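Local coordinates for protein 3-carboxy-cis,cis-muconate cycloisomerase (Acinetobacter calcoaceticus, PDB 1Q5N) that belongs, as a homotetrameric and mainly helical cycloisomerase, to the fumarase/aspartase superfamily, whose subunits associate through long helices, at residues N300-L305 / P332-L337; E373-A378 / D426-P431. All coordinates share one frame; numbering follows the deposited sequence.

Contact 1: residues N300-L305 / P332-L337; sequences NRVPAL and PEIFQL
The Arg-301 guanidinium meets Glu-333 between two nearly antiparallel helices; the axes of the two short segments approach to 9.9 Å at 154°. Its NH1 donates to Glu-333 OE2 over 2.8 Å in a bent salt bridge, approaching from above the carboxylate plane; the guanidinium and carboxylate planes are turned 64° apart, so the pair is not a flat two-pronged one. OE2 is also hydrogen-bonded to Tyr-13 OH, which gives the buried arginine's partner a second hold. Arg-301 carries its CG anti to the backbone N (chi1 -160°), and this methylene lies 3.7 Å from Leu-337 CD1. One residue on, Val-302 turns CG2 to Leu-337 CB at 3.9 Å, the two side chains running past each other in opposite directions. Leu-305, one turn after Arg-301, fills the middle: its CB meets Ile-334 CG1 at 3.7 Å, while CD1 presses on Glu-333 CG at 3.4 Å and also touches Leu-337 CD1. Beyond Ile-334 lie Ala-241 and Leu-244 of helix 235-261, and Leu-305 also packs on Arg-301 of the second subunit. Such antiparallel packing of long helices within a subunit, flanked by other subunits, is characteristic of the central helical bundle of the fumarase/aspartase superfamily.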
loop_
_atom_site.group_PDB
_atom_site.type_symbol
_atom_site.label_atom_id
_atom_site.label_comp_id
_atom_site.label_asym_id
_atom_site.label_seq_id
_atom_site.Cartn_x
_atom_site.Cartn_y
_atom_site.Cartn_z
ATOM N N ASN A 300 5.222 9.533 -3.093
ATOM C CA ASN A 300 5.095 8.131 -3.574
ATOM C C ASN A 300 5.301 7.211 -2.312
ATOM O O ASN A 300 4.490 6.327 -2.012
ATOM C CB ASN A 300 6.216 7.849 -4.621
ATOM C CG ASN A 300 6.512 6.342 -4.840
ATOM O OD1 ASN A 300 6.503 5.876 -5.991
ATOM N ND2 ASN A 300 6.816 5.599 -3.779
ATOM N N ARG A 301 6.373 7.479 -1.562
ATOM C CA ARG A 301 6.762 6.687 -0.419
ATOM C C ARG A 301 5.817 6.772 0.832
ATOM O O ARG A 301 5.499 5.743 1.469
ATOM C CB ARG A 301 8.207 7.094 -0.109
ATOM C CG ARG A 301 9.054 6.137 0.719
ATOM C CD ARG A 301 9.411 4.793 0.020
ATOM N NE ARG A 301 10.035 3.832 0.960
ATOM C CZ ARG A 301 11.021 4.147 1.829
ATOM N NH1 ARG A 301 11.493 5.392 1.909
ATOM N NH2 ARG A 301 11.596 3.215 2.606
ATOM N N VAL A 302 5.340 7.983 1.165
ATOM C CA VAL A 302 4.487 8.142 2.326
ATOM C C VAL A 302 3.185 7.348 2.200
ATOM O O VAL A 302 2.786 6.691 3.176
ATOM C CB VAL A 302 4.278 9.673 2.681
ATOM C CG1 VAL A 302 3.229 9.836 3.770
ATOM C CG2 VAL A 302 5.597 10.211 3.262
ATOM N N PRO A 303 2.502 7.380 1.028
ATOM C CA PRO A 303 1.260 6.585 0.905
ATOM C C PRO A 303 1.527 5.096 1.142
ATOM O O PRO A 303 0.674 4.391 1.752
ATOM C CB PRO A 303 0.805 6.842 -0.534
ATOM C CG PRO A 303 1.242 8.329 -0.745
ATOM C CD PRO A 303 2.672 8.273 -0.138
ATOM N N ALA A 304 2.685 4.607 0.663
ATOM C CA ALA A 304 3.047 3.192 0.879
ATOM C C ALA A 304 3.291 2.958 2.370
ATOM O O ALA A 304 2.828 1.983 2.899
ATOM C CB ALA A 304 4.313 2.805 0.074
ATOM N N LEU A 305 4.020 3.854 3.046
ATOM C CA LEU A 305 4.262 3.689 4.479
ATOM C C LEU A 305 2.928 3.740 5.289
ATOM O O LEU A 305 2.829 3.097 6.376
ATOM C CB LEU A 305 5.229 4.754 4.988
ATOM C CG LEU A 305 6.629 4.596 4.383
ATOM C CD1 LEU A 305 7.418 5.857 4.673
ATOM C CD2 LEU A 305 7.357 3.367 4.966
ATOM N N PRO A 332 9.199 6.645 12.004
ATOM C CA PRO A 332 10.280 7.625 11.794
ATOM C C PRO A 332 10.434 8.026 10.297
ATOM O O PRO A 332 10.682 9.198 9.986
ATOM C CB PRO A 332 11.552 6.895 12.327
ATOM C CG PRO A 332 10.987 5.830 13.267
ATOM C CD PRO A 332 9.716 5.375 12.564
ATOM N N GLU A 333 10.319 7.058 9.384
ATOM C CA GLU A 333 10.489 7.361 7.959
ATOM C C GLU A 333 9.428 8.380 7.518
ATOM O O GLU A 333 9.756 9.309 6.781
ATOM C CB GLU A 333 10.413 6.068 7.153
ATOM C CG GLU A 333 10.714 6.117 5.658
ATOM C CD GLU A 333 12.181 6.321 5.333
ATOM O OE1 GLU A 333 13.001 6.087 6.255
ATOM O OE2 GLU A 333 12.538 6.699 4.172
ATOM N N ILE A 334 8.174 8.250 7.990
ATOM C CA ILE A 334 7.101 9.181 7.605
ATOM C C ILE A 334 7.446 10.606 8.071
ATOM O O ILE A 334 7.357 11.547 7.291
ATOM C CB ILE A 334 5.742 8.715 8.190
ATOM C CG1 ILE A 334 5.463 7.329 7.641
ATOM C CG2 ILE A 334 4.606 9.734 7.875
ATOM C CD1 ILE A 334 4.140 6.756 7.950
ATOM N N PHE A 335 7.846 10.769 9.335
ATOM C CA PHE A 335 8.272 12.080 9.831
ATOM C C PHE A 335 9.444 12.672 9.017
ATOM O O PHE A 335 9.455 13.844 8.635
ATOM C CB PHE A 335 8.750 11.967 11.279
ATOM C CG PHE A 335 7.716 12.356 12.289
ATOM C CD1 PHE A 335 7.380 13.706 12.463
ATOM C CD2 PHE A 335 7.128 11.369 13.118
ATOM C CE1 PHE A 335 6.476 14.104 13.449
ATOM C CE2 PHE A 335 6.225 11.725 14.109
ATOM C CZ PHE A 335 5.894 13.102 14.295
ATOM N N GLN A 336 10.459 11.860 8.793
ATOM C CA GLN A 336 11.619 12.317 8.052
ATOM C C GLN A 336 11.338 12.745 6.613
ATOM O O GLN A 336 11.920 13.738 6.156
ATOM C CB GLN A 336 12.700 11.246 8.070
ATOM C CG GLN A 336 13.533 11.301 9.320
ATOM C CD GLN A 336 14.473 10.115 9.391
ATOM O OE1 GLN A 336 14.059 9.022 9.757
ATOM N NE2 GLN A 336 15.718 10.312 9.006
ATOM N N LEU A 337 10.456 12.025 5.903
ATOM C CA LEU A 337 10.102 12.376 4.523
ATOM C C LEU A 337 9.225 13.624 4.494
ATOM O O LEU A 337 9.358 14.462 3.572
ATOM C CB LEU A 337 9.378 11.214 3.805
ATOM C CG LEU A 337 10.299 10.031 3.485
ATOM C CD1 LEU A 337 9.537 8.777 3.216
ATOM C CD2 LEU A 337 11.149 10.392 2.292
#

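Contact 2: residues E373-A378 / D426-P431; sequences EAVMMA and DEIFKP
Val-375 and Phe-429 make the closest approach here: Val-375 CG2 lies 3.4 Å from Phe-429 CE1, with CZ equally near, so the methyl comes obliquely to the CE1-CZ end of the ring. CD1 and CE2 are more distant. The same methyl also meets Ile-428 CG2 at 4.0 Å, so one methyl touches two consecutive residues of 426-431. One turn further along helix 372-383, Ala-378 CB touches the other branch of the isoleucine, 3.7 Å from Ile-428 CD1. Ile-428 can serve both neighbours because its branches part: CG2 stands anti to the backbone N, while CG1 is anti to the carbonyl carbon (chi1 -84°) and carries CD1 to the alanine. Ala-374 CB lies more loosely, 4.4 Å from Ile-428 O.

Outside this shell, Leu-406, Lys-407 and Ile-410 of helix 406-410 pack on Phe-429, and Phe-420 covers both Ala-378 and Ile-428. Lys-407 also forms a salt bridge to Asp-426, tying the same short helix to 422-428 just where that helix ends and the chain turns into loop. On the opposite segment, Glu-373 OE2 is hydrogen-bonded to Tyr-434 OH. No hydrogen bond or salt bridge crosses between 373-378 and 426-431, and apart from the loose approach to Ile-428 O the close contacts run carbon to carbon; the fit therefore rests on shape and apolar burial, with charged groups kept to the flanks.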
loop_
_atom_site.group_PDB
_atom_site.type_symbol
_atom_site.label_atom_id
_atom_site.label_comp_id
_atom_site.label_asym_id
_atom_site.label_seq_id
_atom_site.Cartn_x
_atom_site.Cartn_y
_atom_site.Cartn_z
ATOM N N GLU A 373 -16.338 31.635 -24.412
ATOM C CA GLU A 373 -17.500 31.726 -23.555
ATOM C C GLU A 373 -17.663 33.143 -22.951
ATOM O O GLU A 373 -18.785 33.595 -22.779
ATOM C CB GLU A 373 -17.516 30.560 -22.547
ATOM C CG GLU A 373 -17.135 30.820 -21.158
ATOM C CD GLU A 373 -17.566 29.658 -20.263
ATOM O OE1 GLU A 373 -17.451 28.503 -20.743
ATOM O OE2 GLU A 373 -17.989 29.877 -19.103
ATOM N N ALA A 374 -16.560 33.851 -22.724
ATOM C CA ALA A 374 -16.623 35.219 -22.244
ATOM C C ALA A 374 -17.378 36.064 -23.334
ATOM O O ALA A 374 -18.272 36.860 -23.001
ATOM C CB ALA A 374 -15.185 35.776 -22.023
ATOM N N VAL A 375 -17.043 35.880 -24.618
ATOM C CA VAL A 375 -17.720 36.629 -25.694
ATOM C C VAL A 375 -19.223 36.312 -25.728
ATOM O O VAL A 375 -20.074 37.176 -25.949
ATOM C CB VAL A 375 -17.126 36.297 -27.093
ATOM C CG1 VAL A 375 -17.905 37.042 -28.176
ATOM C CG2 VAL A 375 -15.644 36.674 -27.134
ATOM N N MET A 376 -19.536 35.053 -25.502
ATOM C CA MET A 376 -20.898 34.616 -25.490
ATOM C C MET A 376 -21.721 35.250 -24.332
ATOM O O MET A 376 -22.889 35.597 -24.525
ATOM C CB MET A 376 -20.885 33.105 -25.415
ATOM C CG MET A 376 -22.111 32.471 -25.955
ATOM S SD MET A 376 -22.636 31.371 -24.689
ATOM C CE MET A 376 -23.657 32.561 -23.670
ATOM N N MET A 377 -21.109 35.392 -23.144
ATOM C CA MET A 377 -21.777 36.025 -21.976
ATOM C C MET A 377 -22.025 37.524 -22.231
ATOM O O MET A 377 -23.058 38.052 -21.838
ATOM C CB MET A 377 -20.924 35.905 -20.704
ATOM C CG MET A 377 -20.727 34.503 -20.195
ATOM S SD MET A 377 -22.245 33.783 -19.598
ATOM C CE MET A 377 -22.510 32.488 -20.796
ATOM N N ALA A 378 -21.063 38.205 -22.856
ATOM C CA ALA A 378 -21.206 39.628 -23.176
ATOM C C ALA A 378 -22.328 39.857 -24.182
ATOM O O ALA A 378 -22.984 40.892 -24.132
ATOM C CB ALA A 378 -19.909 40.175 -23.741
ATOM N N ASP A 426 -12.184 44.952 -27.358
ATOM C CA ASP A 426 -10.868 44.678 -26.809
ATOM C C ASP A 426 -10.971 44.363 -25.316
ATOM O O ASP A 426 -10.189 43.579 -24.795
ATOM C CB ASP A 426 -9.887 45.848 -27.024
ATOM C CG ASP A 426 -9.534 46.061 -28.493
ATOM O OD1 ASP A 426 -9.560 45.087 -29.291
ATOM O OD2 ASP A 426 -9.216 47.216 -28.851
ATOM N N GLU A 427 -11.939 44.961 -24.632
ATOM C CA GLU A 427 -12.103 44.712 -23.206
ATOM C C GLU A 427 -12.684 43.328 -22.954
ATOM O O GLU A 427 -12.259 42.618 -22.051
ATOM C CB GLU A 427 -12.993 45.778 -22.562
ATOM C CG GLU A 427 -12.307 47.137 -22.425
ATOM C CD GLU A 427 -11.107 47.128 -21.459
ATOM O OE1 GLU A 427 -9.977 46.688 -21.831
ATOM O OE2 GLU A 427 -11.307 47.568 -20.303
ATOM N N ILE A 428 -13.665 42.957 -23.755
ATOM C CA ILE A 428 -14.270 41.653 -23.650
ATOM C C ILE A 428 -13.207 40.542 -23.865
ATOM O O ILE A 428 -13.248 39.518 -23.222
ATOM C CB ILE A 428 -15.456 41.568 -24.640
ATOM C CG1 ILE A 428 -16.677 42.191 -23.952
ATOM C CG2 ILE A 428 -15.765 40.116 -25.029
ATOM C CD1 ILE A 428 -17.637 42.878 -24.916
ATOM N N PHE A 429 -12.220 40.783 -24.709
ATOM C CA PHE A 429 -11.186 39.786 -24.955
ATOM C C PHE A 429 -9.979 39.754 -23.997
ATOM O O PHE A 429 -9.079 38.949 -24.207
ATOM C CB PHE A 429 -10.670 39.882 -26.412
ATOM C CG PHE A 429 -11.475 39.064 -27.390
ATOM C CD1 PHE A 429 -12.701 39.529 -27.867
ATOM C CD2 PHE A 429 -11.024 37.801 -27.800
ATOM C CE1 PHE A 429 -13.476 38.743 -28.732
ATOM C CE2 PHE A 429 -11.781 37.004 -28.658
ATOM C CZ PHE A 429 -13.007 37.468 -29.128
ATOM N N LYS A 430 -9.944 40.621 -22.981
ATOM C CA LYS A 430 -8.834 40.617 -22.025
ATOM C C LYS A 430 -9.078 39.533 -20.983
ATOM O O LYS A 430 -10.153 39.467 -20.391
ATOM C CB LYS A 430 -8.689 41.976 -21.325
ATOM C CG LYS A 430 -8.480 43.129 -22.300
ATOM C CD LYS A 430 -7.857 44.408 -21.700
ATOM C CE LYS A 430 -7.454 45.358 -22.874
ATOM N NZ LYS A 430 -6.336 46.333 -22.606
ATOM N N PRO A 431 -8.073 38.668 -20.753
ATOM C CA PRO A 431 -8.117 37.544 -19.783
ATOM C C PRO A 431 -8.627 37.999 -18.418
ATOM O O PRO A 431 -9.419 37.300 -17.786
ATOM C CB PRO A 431 -6.670 37.076 -19.698
ATOM C CG PRO A 431 -6.072 37.475 -21.014
ATOM C CD PRO A 431 -6.736 38.813 -21.365
#

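Contacts 1 and 2 follow one another along the chain, the first closing before the second opens, and they do not touch: their centres are 47 Å apart and their nearest atoms about 34 Å. Contact 1 lies near the middle of the subunit, 10 Å from the chain centre, and joins two long helices of the bundle. Contact 2, 41 Å from that centre, joins helix 372-383 to the end of helix 422-428 and the turn that follows it, within the C-terminal region. The burial differs too, 321 against 198 Å², and only contact 1 adds a salt bridge across its segments. Both nevertheless adjoin other subunits: 300-305 meets the second and third subunits, whereas Glu-373 and Met-377 of contact 2 pack on the third.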